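Local coordinates for protein tryparedoxin (Leishmania major, PDB 3S9F) that probably acts as a thioredoxin-fold disulfide oxidoreductase, passing electrons to the tryparedoxin peroxidase of the parasite's detoxification pathway, at residues Q69-F83 and L151-R163. Numbering follows the deposited sequence. Where two conformers were deposited one is given.
With MG (magnesium ion), chain F.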
loop_
_atom_site.group_PDB
_atom_site.type_symbol
_atom_site.label_atom_id
_atom_site.label_comp_id
_atom_site.label_asym_id
_atom_site.label_seq_id
_atom_site.Cartn_x
_atom_site.Cartn_y
_atom_site.Cartn_z
ATOM N N GLN A 69 24.823 3.579 -14.667
ATOM C CA GLN A 69 25.531 4.383 -13.659
ATOM C C GLN A 69 24.934 4.220 -12.263
ATOM O O GLN A 69 25.658 4.079 -11.272
ATOM C CB GLN A 69 25.517 5.870 -14.001
ATOM C CG GLN A 69 26.329 6.686 -12.969
ATOM C CD GLN A 69 26.625 8.110 -13.395
ATOM O OE1 GLN A 69 26.233 8.543 -14.488
ATOM N NE2 GLN A 69 27.337 8.848 -12.532
ATOM N N LEU A 70 23.609 4.267 -12.197
ATOM C CA LEU A 70 22.920 4.045 -10.917
ATOM C C LEU A 70 23.195 2.637 -10.361
ATOM O O LEU A 70 23.415 2.475 -9.161
ATOM C CB LEU A 70 21.421 4.317 -11.077
ATOM C CG LEU A 70 20.601 4.277 -9.784
ATOM C CD1 LEU A 70 21.099 5.290 -8.752
ATOM C CD2 LEU A 70 19.104 4.475 -10.133
ATOM N N VAL A 71 23.210 1.625 -11.227
ATOM C CA VAL A 71 23.560 0.250 -10.799
ATOM C C VAL A 71 24.953 0.202 -10.159
ATOM O O VAL A 71 25.150 -0.381 -9.079
ATOM C CB VAL A 71 23.453 -0.775 -11.957
ATOM C CG1 VAL A 71 24.080 -2.111 -11.553
ATOM C CG2 VAL A 71 22.005 -0.998 -12.320
ATOM N N GLU A 72 25.908 0.844 -10.819
ATOM C CA GLU A 72 27.274 0.884 -10.321
ATOM C C GLU A 72 27.342 1.649 -8.984
ATOM O O GLU A 72 28.006 1.204 -8.047
ATOM C CB GLU A 72 28.188 1.502 -11.378
ATOM C CG GLU A 72 29.668 1.308 -11.139
ATOM C CD GLU A 72 30.536 2.180 -12.054
ATOM O OE1 GLU A 72 29.991 2.900 -12.933
ATOM O OE2 GLU A 72 31.771 2.149 -11.886
ATOM N N PHE A 73 26.637 2.778 -8.899
ATOM C CA PHE A 73 26.625 3.588 -7.679
ATOM C C PHE A 73 26.032 2.818 -6.501
ATOM O O PHE A 73 26.577 2.852 -5.399
ATOM C CB PHE A 73 25.855 4.906 -7.876
ATOM C CG PHE A 73 25.946 5.834 -6.690
ATOM C CD1 PHE A 73 24.885 5.949 -5.785
ATOM C CD2 PHE A 73 27.107 6.577 -6.463
ATOM C CE1 PHE A 73 24.988 6.805 -4.675
ATOM C CE2 PHE A 73 27.218 7.429 -5.366
ATOM C CZ PHE A 73 26.154 7.546 -4.470
ATOM N N TYR A 74 24.912 2.133 -6.743
ATOM C CA TYR A 74 24.276 1.268 -5.743
ATOM C C TYR A 74 25.168 0.112 -5.250
ATOM O O TYR A 74 25.325 -0.094 -4.035
ATOM C CB TYR A 74 23.012 0.697 -6.337
ATOM C CG TYR A 74 22.203 -0.180 -5.422
ATOM C CD1 TYR A 74 21.114 0.333 -4.711
ATOM C CD2 TYR A 74 22.492 -1.539 -5.315
ATOM C CE1 TYR A 74 20.340 -0.495 -3.907
ATOM C CE2 TYR A 74 21.746 -2.375 -4.501
ATOM C CZ TYR A 74 20.655 -1.853 -3.816
ATOM O OH TYR A 74 19.902 -2.699 -3.042
ATOM N N GLU A 75 25.738 -0.644 -6.185
ATOM C CA GLU A 75 26.609 -1.773 -5.813
ATOM C C GLU A 75 27.753 -1.330 -4.908
ATOM O O GLU A 75 28.067 -1.995 -3.924
ATOM C CB GLU A 75 27.129 -2.493 -7.057
ATOM C CG GLU A 75 26.015 -3.276 -7.758
ATOM C CD GLU A 75 26.393 -3.766 -9.138
ATOM O OE1 GLU A 75 27.514 -3.482 -9.607
ATOM O OE2 GLU A 75 25.542 -4.432 -9.768
ATOM N N LYS A 76 28.322 -0.174 -5.226
ATOM C CA LYS A 76 29.466 0.381 -4.512
ATOM C C LYS A 76 29.146 1.040 -3.166
ATOM O O LYS A 76 29.960 0.961 -2.233
ATOM C CB LYS A 76 30.150 1.409 -5.404
ATOM C CG LYS A 76 31.026 0.815 -6.495
ATOM C CD LYS A 76 31.774 1.940 -7.201
ATOM C CE LYS A 76 32.067 1.596 -8.644
ATOM N NZ LYS A 76 32.260 2.841 -9.445
ATOM N N HIS A 77 27.979 1.678 -3.060
ATOM C CA HIS A 77 27.684 2.589 -1.947
ATOM C C HIS A 77 26.418 2.315 -1.127
ATOM O O HIS A 77 26.239 2.936 -0.082
ATOM C CB HIS A 77 27.605 4.036 -2.444
ATOM C CG HIS A 77 28.869 4.539 -3.060
ATOM N ND1 HIS A 77 29.947 4.961 -2.310
ATOM C CD2 HIS A 77 29.224 4.698 -4.354
ATOM C CE1 HIS A 77 30.917 5.348 -3.118
ATOM N NE2 HIS A 77 30.504 5.199 -4.363
ATOM N N HIS A 78 25.532 1.426 -1.577
ATOM C CA HIS A 78 24.245 1.293 -0.859
ATOM C C HIS A 78 24.421 0.843 0.604
ATOM O O HIS A 78 23.655 1.258 1.466
ATOM C CB HIS A 78 23.196 0.474 -1.627
ATOM C CG HIS A 78 23.321 -1.011 -1.472
ATOM N ND1 HIS A 78 24.243 -1.758 -2.170
ATOM C CD2 HIS A 78 22.591 -1.893 -0.748
ATOM C CE1 HIS A 78 24.100 -3.034 -1.856
ATOM N NE2 HIS A 78 23.097 -3.145 -1.002
ATOM N N ASP A 79 25.431 0.017 0.870
ATOM C CA ASP A 79 25.700 -0.445 2.244
ATOM C C ASP A 79 26.304 0.652 3.105
ATOM O O ASP A 79 25.782 0.971 4.185
ATOM C CB ASP A 79 26.640 -1.651 2.234
ATOM C CG ASP A 79 25.988 -2.893 1.678
ATOM O OD1 ASP A 79 24.916 -3.280 2.188
ATOM O OD2 ASP A 79 26.555 -3.491 0.732
ATOM N N SER A 80 27.413 1.218 2.626
ATOM C CA SER A 80 28.169 2.223 3.369
ATOM C C SER A 80 27.388 3.524 3.541
ATOM O O SER A 80 27.479 4.164 4.582
ATOM C CB SER A 80 29.525 2.489 2.712
ATOM O OG SER A 80 29.381 2.993 1.393
ATOM N N LYS A 81 26.611 3.900 2.529
ATOM C CA LYS A 81 25.772 5.100 2.621
ATOM C C LYS A 81 24.330 4.795 3.055
ATOM O O LYS A 81 23.484 5.696 3.093
ATOM C CB LYS A 81 25.798 5.893 1.310
ATOM C CG LYS A 81 27.146 6.567 1.020
ATOM C CD LYS A 81 27.153 7.156 -0.365
ATOM C CE LYS A 81 28.309 8.116 -0.608
ATOM N NZ LYS A 81 29.593 7.720 0.008
ATOM N N ASN A 82 24.067 3.530 3.387
ATOM C CA ASN A 82 22.805 3.115 4.024
ATOM C C ASN A 82 21.539 3.520 3.242
ATOM O O ASN A 82 20.658 4.218 3.762
ATOM C CB ASN A 82 22.743 3.636 5.476
ATOM C CG ASN A 82 21.644 2.982 6.283
ATOM O OD1 ASN A 82 21.383 1.788 6.138
ATOM N ND2 ASN A 82 20.964 3.772 7.118
ATOM N N PHE A 83 21.459 3.110 1.984
ATOM C CA PHE A 83 20.258 3.433 1.198
ATOM C C PHE A 83 19.712 2.224 0.448
ATOM O O PHE A 83 20.407 1.217 0.290
ATOM C CB PHE A 83 20.482 4.650 0.272
ATOM C CG PHE A 83 21.472 4.422 -0.847
ATOM C CD1 PHE A 83 22.794 4.848 -0.723
ATOM C CD2 PHE A 83 21.063 3.852 -2.068
ATOM C CE1 PHE A 83 23.723 4.675 -1.766
ATOM C CE2 PHE A 83 21.991 3.662 -3.123
ATOM C CZ PHE A 83 23.320 4.071 -2.971
ATOM N N LEU A 151 23.662 12.783 -9.180
ATOM C CA LEU A 151 24.553 11.635 -9.275
ATOM C C LEU A 151 25.480 11.707 -10.483
ATOM O O LEU A 151 26.672 11.390 -10.364
ATOM C CB LEU A 151 23.809 10.296 -9.206
ATOM C CG LEU A 151 24.698 9.072 -9.503
ATOM C CD1 LEU A 151 25.752 8.930 -8.414
ATOM C CD2 LEU A 151 23.889 7.785 -9.634
ATOM N N THR A 152 24.963 12.142 -11.633
ATOM C CA THR A 152 25.818 12.263 -12.820
ATOM C C THR A 152 26.970 13.250 -12.617
ATOM O O THR A 152 28.049 13.068 -13.171
ATOM C CB THR A 152 25.026 12.640 -14.090
ATOM O OG1 THR A 152 24.668 14.026 -14.048
ATOM C CG2 THR A 152 23.770 11.790 -14.199
ATOM N N GLN A 153 26.729 14.279 -11.805
ATOM C CA GLN A 153 27.735 15.296 -11.507
ATOM C C GLN A 153 28.629 14.915 -10.316
ATOM O O GLN A 153 29.719 15.458 -10.154
ATOM C CB GLN A 153 27.048 16.636 -11.236
ATOM C CG GLN A 153 26.248 17.169 -12.418
ATOM C CD GLN A 153 25.985 18.663 -12.335
ATOM O OE1 GLN A 153 25.695 19.208 -11.266
ATOM N NE2 GLN A 153 26.091 19.338 -13.472
ATOM N N ASP A 154 28.173 13.974 -9.491
ATOM C CA ASP A 154 28.903 13.562 -8.288
ATOM C C ASP A 154 28.950 12.035 -8.236
ATOM O O ASP A 154 28.351 11.417 -7.337
ATOM C CB ASP A 154 28.216 14.170 -7.044
ATOM C CG ASP A 154 28.808 13.696 -5.725
ATOM O OD1 ASP A 154 30.038 13.497 -5.630
ATOM O OD2 ASP A 154 28.022 13.527 -4.761
ATOM N N PRO A 155 29.626 11.406 -9.223
ATOM C CA PRO A 155 29.570 9.942 -9.337
ATOM C C PRO A 155 30.141 9.220 -8.109
ATOM O O PRO A 155 29.814 8.052 -7.871
ATOM C CB PRO A 155 30.414 9.654 -10.595
ATOM C CG PRO A 155 31.363 10.810 -10.680
ATOM C CD PRO A 155 30.541 11.993 -10.225
ATOM N N MET A 156 30.967 9.913 -7.327
ATOM C CA MET A 156 31.519 9.322 -6.109
ATOM C C MET A 156 30.569 9.396 -4.923
ATOM O O MET A 156 30.808 8.739 -3.912
ATOM C CB MET A 156 32.866 9.962 -5.738
ATOM C CG MET A 156 33.914 9.866 -6.825
ATOM S SD MET A 156 34.233 8.156 -7.304
ATOM C CE MET A 156 33.433 8.056 -8.906
ATOM N N GLY A 157 29.517 10.201 -5.041
ATOM C CA GLY A 157 28.521 10.367 -3.959
ATOM C C GLY A 157 29.069 11.165 -2.785
ATOM O O GLY A 157 28.621 11.018 -1.650
ATOM N N GLU A 158 30.060 12.006 -3.065
ATOM C CA GLU A 158 30.663 12.837 -2.030
ATOM C C GLU A 158 29.656 13.817 -1.434
ATOM O O GLU A 158 29.797 14.221 -0.280
ATOM C CB GLU A 158 31.893 13.562 -2.566
ATOM C CG GLU A 158 33.020 12.618 -2.962
ATOM C CD GLU A 158 34.340 13.319 -3.168
ATOM O OE1 GLU A 158 34.346 14.524 -3.506
ATOM O OE2 GLU A 158 35.381 12.653 -2.995
ATOM N N GLN A 159 28.629 14.178 -2.207
ATOM C CA GLN A 159 27.580 15.075 -1.710
ATOM C C GLN A 159 26.234 14.384 -1.468
ATOM O O GLN A 159 25.214 15.059 -1.270
ATOM C CB GLN A 159 27.405 16.262 -2.655
ATOM C CG GLN A 159 28.643 17.118 -2.774
ATOM C CD GLN A 159 28.482 18.265 -3.754
ATOM O OE1 GLN A 159 27.429 18.908 -3.820
ATOM N NE2 GLN A 159 29.531 18.537 -4.512
ATOM N N PHE A 160 26.246 13.051 -1.497
ATOM C CA PHE A 160 25.073 12.233 -1.161
ATOM C C PHE A 160 24.524 12.661 0.215
ATOM O O PHE A 160 25.299 12.859 1.151
ATOM C CB PHE A 160 25.478 10.755 -1.118
ATOM C CG PHE A 160 24.360 9.827 -0.736
ATOM C CD1 PHE A 160 23.579 9.230 -1.721
ATOM C CD2 PHE A 160 24.075 9.554 0.604
ATOM C CE1 PHE A 160 22.525 8.374 -1.371
ATOM C CE2 PHE A 160 23.024 8.701 0.959
ATOM C CZ PHE A 160 22.250 8.112 -0.039
ATOM N N PRO A 161 23.185 12.750 0.376
ATOM C CA PRO A 161 22.109 12.389 -0.525
ATOM C C PRO A 161 21.563 13.549 -1.344
ATOM O O PRO A 161 20.390 13.507 -1.716
ATOM C CB PRO A 161 21.030 11.889 0.451
ATOM C CG PRO A 161 21.173 12.872 1.615
ATOM C CD PRO A 161 22.671 13.166 1.696
ATOM N N TRP A 162 22.372 14.564 -1.628
ATOM C CA TRP A 162 21.979 15.628 -2.532
ATOM C C TRP A 162 20.702 16.368 -2.158
ATOM O O TRP A 162 19.841 16.598 -2.977
ATOM C CB TRP A 162 21.868 15.072 -3.954
ATOM C CG TRP A 162 23.029 14.220 -4.335
ATOM C CD1 TRP A 162 24.319 14.619 -4.480
ATOM C CD2 TRP A 162 23.013 12.824 -4.629
ATOM N NE1 TRP A 162 25.101 13.570 -4.830
ATOM C CE2 TRP A 162 24.323 12.450 -4.933
ATOM C CE3 TRP A 162 22.015 11.857 -4.666
ATOM C CZ2 TRP A 162 24.660 11.167 -5.273
ATOM C CZ3 TRP A 162 22.355 10.585 -4.988
ATOM C CH2 TRP A 162 23.660 10.245 -5.293
ATOM N N ARG A 163 20.621 16.781 -0.906
ATOM C CA ARG A 163 19.416 17.400 -0.356
ATOM C C ARG A 163 18.979 18.586 -1.186
ATOM O O ARG A 163 19.826 19.384 -1.618
ATOM C CB ARG A 163 19.659 17.880 1.073
ATOM C CG ARG A 163 19.929 16.789 2.058
ATOM C CD ARG A 163 19.722 17.273 3.494
ATOM N NE ARG A 163 19.390 16.110 4.297
ATOM C CZ ARG A 163 18.153 15.704 4.562
ATOM N NH1 ARG A 163 17.095 16.404 4.147
ATOM N NH2 ARG A 163 17.982 14.605 5.270
HETATM MG MG MG F . 22.116 -4.789 -0.292
HETATM O O HOH W 1 29.198 11.049 -14.207
HETATM O O HOH W 2 20.121 -3.479 0.332
HETATM O O HOH W 3 20.631 -4.846 -1.792
HETATM O O HOH W 4 30.947 5.973 -6.958
HETATM O O HOH W 5 22.343 -4.244 1.541
HETATM O O HOH W 6 24.416 -5.500 0.690
HETATM O O HOH W 7 21.066 -6.627 0.552
#
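Phe-73 and Pro-155 mark the closest backbone approach, 7.2 Å between CA and CA, where helix 61-77 of this thioredoxin fold meets the last turn of helix 147-153 and the C-terminal loop after it. That loop bends through two type I turns, Asp-154 to Gly-157 and Gly-157 to Phe-160. No direct hydrogen bond joins the segments, and their contact illustrates how one aromatic side chain can organise a helix-loop interface. Phe-73 points at the second segment, and its chi1 of -174°, which swings CG away from the backbone nitrogen, sets the ring between Leu-151 and the turn at Gly-157. Leu-151 CD1 sits over one face of its ring, 3.6 Å from the centroid in a CH-pi contact, while the CG of His-77 from its own helix lies over the opposite face. Gly-157 CA abuts the ring edge, 3.5 Å from Phe-73 CE2, and Trp-162 meets it obliquely, the planes at 42°. Farther along, the Phe-160 ring lies between Pro-161 CB on one face and the aliphatic part of Lys-81 on the other, and touches Phe-83 obliquely. Two waters bridge the segments: one joins His-77 NE2 to Pro-155 O; the other bonds to Thr-152 O and, weakly, to Gln-69 NE2. Within the loop, the Asp-154 carboxylate gathers three donors: Glu-158 N at OD1, and two at OD2. One of these is Gln-159 N; the other, Trp-162 NE1, lies 2.9 Å from Asp-154 OD2 and approaches its anti lone pair in a nearly straight bond of 164°, tying down the indole whose CH2 touches Phe-73 CE1.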